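DUF2179 domain-containing protein (PDB 3HLU) is of unknown function but represents the C-terminal, GlnB-like DUF2179 domain of a probable YitT-family membrane protein. Local coordinates at residues M10-R24 / L65-S78. Numbering follows the deposited sequence.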
# COMPACT_ATOMS: atom_id res chain seq x y z
N MSE A 10 -10.47 6.75 0.57
CA MSE A 10 -10.10 5.37 0.21
C MSE A 10 -8.86 4.90 0.97
O MSE A 10 -7.89 5.65 1.12
CB MSE A 10 -9.84 5.27 -1.29
CG MSE A 10 -8.96 4.12 -1.67
SE MSE A 10 -10.03 2.50 -1.86
CE MSE A 10 -10.23 2.63 -3.80
N VAL A 11 -8.88 3.65 1.44
CA VAL A 11 -7.81 3.19 2.31
C VAL A 11 -7.29 1.81 1.97
O VAL A 11 -8.04 0.89 1.72
CB VAL A 11 -8.24 3.22 3.78
CG1 VAL A 11 -7.25 2.46 4.64
CG2 VAL A 11 -8.35 4.64 4.24
N TYR A 12 -5.97 1.67 1.97
CA TYR A 12 -5.38 0.36 1.79
C TYR A 12 -4.73 -0.09 3.09
O TYR A 12 -4.06 0.68 3.76
CB TYR A 12 -4.38 0.37 0.64
CG TYR A 12 -4.92 1.00 -0.62
CD1 TYR A 12 -4.79 2.37 -0.84
CD2 TYR A 12 -5.57 0.24 -1.59
CE1 TYR A 12 -5.28 2.95 -2.00
CE2 TYR A 12 -6.06 0.82 -2.75
CZ TYR A 12 -5.91 2.18 -2.95
OH TYR A 12 -6.41 2.78 -4.08
N ILE A 13 -4.96 -1.33 3.47
CA ILE A 13 -4.39 -1.83 4.69
C ILE A 13 -3.46 -2.95 4.30
O ILE A 13 -3.89 -3.92 3.68
CB ILE A 13 -5.47 -2.35 5.63
CG1 ILE A 13 -6.36 -1.19 6.07
CG2 ILE A 13 -4.85 -3.06 6.84
CD1 ILE A 13 -7.56 -1.63 6.85
N VAL A 14 -2.19 -2.79 4.64
CA VAL A 14 -1.19 -3.82 4.43
C VAL A 14 -0.95 -4.61 5.70
O VAL A 14 -0.47 -4.07 6.68
CB VAL A 14 0.16 -3.21 4.06
CG1 VAL A 14 1.16 -4.32 3.76
CG2 VAL A 14 0.01 -2.26 2.89
N SER A 15 -1.24 -5.90 5.67
CA SER A 15 -0.97 -6.73 6.82
C SER A 15 -0.88 -8.20 6.47
O SER A 15 -1.65 -8.70 5.67
CB SER A 15 -2.05 -6.54 7.87
OG SER A 15 -2.03 -7.61 8.80
N ALA A 16 0.06 -8.89 7.11
CA ALA A 16 0.15 -10.34 6.98
C ALA A 16 -1.12 -11.01 7.50
O ALA A 16 -1.58 -12.01 6.93
CB ALA A 16 1.37 -10.85 7.73
N LYS A 17 -1.68 -10.45 8.58
CA LYS A 17 -2.87 -11.00 9.23
C LYS A 17 -4.18 -10.42 8.63
O LYS A 17 -5.20 -10.33 9.29
CB LYS A 17 -2.81 -10.72 10.73
CG LYS A 17 -1.58 -11.27 11.48
CD LYS A 17 -1.74 -12.74 11.94
CE LYS A 17 -1.11 -13.75 10.94
NZ LYS A 17 -1.73 -15.13 10.98
N ARG A 18 -4.15 -10.07 7.35
CA ARG A 18 -5.25 -9.33 6.76
C ARG A 18 -6.60 -10.06 6.77
O ARG A 18 -7.63 -9.41 6.96
CB ARG A 18 -4.90 -8.85 5.35
CG ARG A 18 -5.20 -9.88 4.27
CD ARG A 18 -4.14 -10.96 4.23
NE ARG A 18 -2.97 -10.51 3.48
CZ ARG A 18 -2.63 -10.95 2.26
NH1 ARG A 18 -1.54 -10.47 1.66
NH2 ARG A 18 -3.38 -11.88 1.65
N LYS A 19 -6.62 -11.37 6.56
CA LYS A 19 -7.89 -12.10 6.59
C LYS A 19 -8.63 -11.94 7.93
O LYS A 19 -9.82 -11.66 7.99
CB LYS A 19 -7.71 -13.58 6.27
CG LYS A 19 -9.03 -14.35 6.44
CD LYS A 19 -8.93 -15.87 6.30
CE LYS A 19 -10.32 -16.49 6.45
NZ LYS A 19 -10.40 -17.92 6.01
N ILE A 20 -7.90 -12.12 9.02
CA ILE A 20 -8.42 -11.82 10.35
C ILE A 20 -8.91 -10.37 10.49
O ILE A 20 -10.00 -10.12 10.99
CB ILE A 20 -7.35 -12.10 11.41
CG1 ILE A 20 -6.93 -13.57 11.34
CG2 ILE A 20 -7.87 -11.77 12.78
CD1 ILE A 20 -5.73 -13.91 12.21
N ILE A 21 -8.09 -9.42 10.06
CA ILE A 21 -8.48 -8.01 10.13
C ILE A 21 -9.73 -7.72 9.33
O ILE A 21 -10.62 -7.01 9.79
CB ILE A 21 -7.37 -7.08 9.61
CG1 ILE A 21 -6.17 -7.13 10.55
CG2 ILE A 21 -7.91 -5.66 9.49
CD1 ILE A 21 -5.01 -6.28 10.09
N ALA A 22 -9.79 -8.25 8.11
CA ALA A 22 -10.92 -8.04 7.23
C ALA A 22 -12.20 -8.58 7.85
O ALA A 22 -13.23 -7.95 7.74
CB ALA A 22 -10.68 -8.67 5.89
N ASP A 23 -12.12 -9.74 8.50
CA ASP A 23 -13.31 -10.34 9.09
C ASP A 23 -13.83 -9.50 10.25
O ASP A 23 -15.03 -9.22 10.33
CB ASP A 23 -13.08 -11.79 9.53
CG ASP A 23 -13.00 -12.77 8.33
OD1 ASP A 23 -13.37 -12.38 7.19
OD2 ASP A 23 -12.57 -13.94 8.55
N ARG A 24 -12.94 -9.09 11.14
CA ARG A 24 -13.33 -8.27 12.29
C ARG A 24 -13.83 -6.89 11.87
O ARG A 24 -14.61 -6.27 12.58
CB ARG A 24 -12.18 -8.13 13.28
CG ARG A 24 -11.77 -9.43 13.94
CD ARG A 24 -10.81 -9.20 15.10
NE ARG A 24 -11.36 -8.30 16.11
CZ ARG A 24 -10.68 -7.86 17.17
NH1 ARG A 24 -9.42 -8.24 17.37
NH2 ARG A 24 -11.25 -7.03 18.04
N LEU A 65 -8.12 -1.47 15.89
CA LEU A 65 -8.31 -2.86 15.63
C LEU A 65 -6.99 -3.46 15.16
O LEU A 65 -6.70 -4.62 15.41
CB LEU A 65 -9.39 -3.00 14.57
CG LEU A 65 -9.45 -4.26 13.73
CD1 LEU A 65 -9.78 -5.45 14.61
CD2 LEU A 65 -10.51 -4.06 12.66
N LEU A 66 -6.18 -2.64 14.50
CA LEU A 66 -4.88 -3.10 14.02
C LEU A 66 -3.98 -3.42 15.20
O LEU A 66 -3.34 -4.48 15.24
CB LEU A 66 -4.22 -2.02 13.18
CG LEU A 66 -4.91 -1.69 11.87
CD1 LEU A 66 -4.04 -0.76 11.01
CD2 LEU A 66 -5.22 -3.00 11.16
N LYS A 67 -3.92 -2.48 16.14
CA LYS A 67 -3.15 -2.67 17.36
C LYS A 67 -3.48 -4.02 17.95
O LYS A 67 -2.63 -4.73 18.48
CB LYS A 67 -3.47 -1.55 18.35
CG LYS A 67 -2.97 -0.18 17.88
CD LYS A 67 -3.49 0.98 18.74
CE LYS A 67 -3.29 2.30 18.01
NZ LYS A 67 -3.96 3.46 18.66
N GLU A 68 -4.74 -4.40 17.82
CA GLU A 68 -5.25 -5.59 18.47
C GLU A 68 -4.90 -6.88 17.73
O GLU A 68 -5.06 -7.96 18.27
CB GLU A 68 -6.76 -5.44 18.62
CG GLU A 68 -7.46 -6.52 19.42
CD GLU A 68 -8.71 -5.99 20.13
OE1 GLU A 68 -9.01 -4.77 20.03
OE2 GLU A 68 -9.39 -6.81 20.81
N VAL A 69 -4.42 -6.77 16.50
CA VAL A 69 -4.28 -7.97 15.67
C VAL A 69 -2.91 -8.10 15.07
O VAL A 69 -2.30 -9.18 15.12
CB VAL A 69 -5.27 -7.95 14.51
CG1 VAL A 69 -5.02 -9.13 13.59
CG2 VAL A 69 -6.68 -7.95 15.02
N ASP A 70 -2.44 -7.01 14.47
CA ASP A 70 -1.14 -6.95 13.82
C ASP A 70 -0.56 -5.55 13.98
O ASP A 70 -0.93 -4.62 13.26
CB ASP A 70 -1.25 -7.31 12.34
CG ASP A 70 0.08 -7.18 11.59
OD1 ASP A 70 1.10 -6.82 12.22
OD2 ASP A 70 0.11 -7.45 10.36
N PRO A 71 0.35 -5.40 14.94
CA PRO A 71 1.10 -4.19 15.26
C PRO A 71 1.93 -3.68 14.09
O PRO A 71 2.29 -2.50 14.05
CB PRO A 71 2.04 -4.65 16.38
CG PRO A 71 1.34 -5.80 17.00
CD PRO A 71 0.64 -6.50 15.89
N ASP A 72 2.26 -4.56 13.16
CA ASP A 72 3.12 -4.16 12.05
C ASP A 72 2.31 -3.72 10.85
O ASP A 72 2.84 -3.09 9.94
CB ASP A 72 4.06 -5.29 11.67
CG ASP A 72 5.04 -5.62 12.78
OD1 ASP A 72 5.02 -6.78 13.27
OD2 ASP A 72 5.81 -4.69 13.19
N ALA A 73 1.02 -4.03 10.87
CA ALA A 73 0.12 -3.56 9.84
C ALA A 73 0.20 -2.04 9.68
O ALA A 73 0.57 -1.32 10.61
CB ALA A 73 -1.30 -3.98 10.14
N PHE A 74 -0.15 -1.58 8.49
CA PHE A 74 -0.26 -0.15 8.27
C PHE A 74 -1.27 0.14 7.15
O PHE A 74 -1.73 -0.76 6.45
CB PHE A 74 1.09 0.48 7.96
CG PHE A 74 1.74 -0.08 6.74
CD1 PHE A 74 2.42 -1.29 6.79
CD2 PHE A 74 1.66 0.58 5.53
CE1 PHE A 74 3.01 -1.82 5.66
CE2 PHE A 74 2.25 0.06 4.40
CZ PHE A 74 2.93 -1.14 4.46
N MSE A 75 -1.58 1.42 6.99
CA MSE A 75 -2.62 1.87 6.09
C MSE A 75 -2.08 2.92 5.17
O MSE A 75 -1.33 3.79 5.57
CB MSE A 75 -3.77 2.46 6.89
CG MSE A 75 -4.50 1.46 7.75
SE MSE A 75 -5.92 2.26 8.80
CE MSE A 75 -4.85 3.04 10.22
N ILE A 76 -2.50 2.86 3.92
CA ILE A 76 -2.26 3.95 3.00
C ILE A 76 -3.55 4.68 2.73
O ILE A 76 -4.51 4.11 2.23
CB ILE A 76 -1.64 3.46 1.69
CG1 ILE A 76 -0.30 2.77 1.99
CG2 ILE A 76 -1.44 4.62 0.75
CD1 ILE A 76 0.17 1.86 0.89
N VAL A 77 -3.57 5.96 3.10
CA VAL A 77 -4.74 6.80 2.93
C VAL A 77 -4.63 7.68 1.69
O VAL A 77 -3.94 8.72 1.70
CB VAL A 77 -4.92 7.72 4.14
CG1 VAL A 77 -6.10 8.65 3.92
CG2 VAL A 77 -5.08 6.89 5.42
N SER A 78 -5.33 7.28 0.63
CA SER A 78 -5.26 7.88 -0.71
C SER A 78 -5.38 9.41 -0.74
O SER A 78 -6.22 9.99 -0.05
CB SER A 78 -6.32 7.25 -1.61
OG SER A 78 -5.74 6.69 -2.79
O HOH W 1 2.01 -7.23 8.51
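Tyr12 and Val14 pair with Ile76 and Phe74 as hydrogen-bonded pairs of an antiparallel ladder, the axes of strands 10-14 and 74-77 running at 155°, and Ser78 N to Met10 O (3.1 Å) closes its far end. On one sheet face Val14 sits over the Phe74 ring, shifted toward CZ, its CB 3.7 Å from the ring centroid in a CH-pi contact; chi1 of 61° puts the ring between its own backbone N and carbonyl carbon. On the other, Ile13 CG1 runs alongside Met75 CG (3.6 Å), and both residues pack against Val62 of helix 56-67. Asp70 ties the two turns together: OD2 takes the Ser15 hydroxyl on its anti lone pair (OG to OD2, 2.7 Å) and a water bound to Ala16 N, while OD1 accepts from Asp72 N in an Asx turn. With an alanine here, the Ser15 hydroxyl and the water would probably lose their shared acceptor, and Asp72 N its Asx-turn partner. Ile21 CD1 meets Leu66 CD2 at 3.5 Å, and Leu65 CD1 sits over the Arg24 guanidinium, whose NH2 forms a salt bridge to Glu68 OE2, its hydrogen bond weak, and another to Glu28. Phe74 and Met75 also pair with a strand of the second subunit, extending the sheet. Two helices on one face of a four-stranded antiparallel sheet, strand 74-77 outermost in the chain, make the ferredoxin-like beta-alpha-beta-beta-alpha-beta fold of GlnB-like domains.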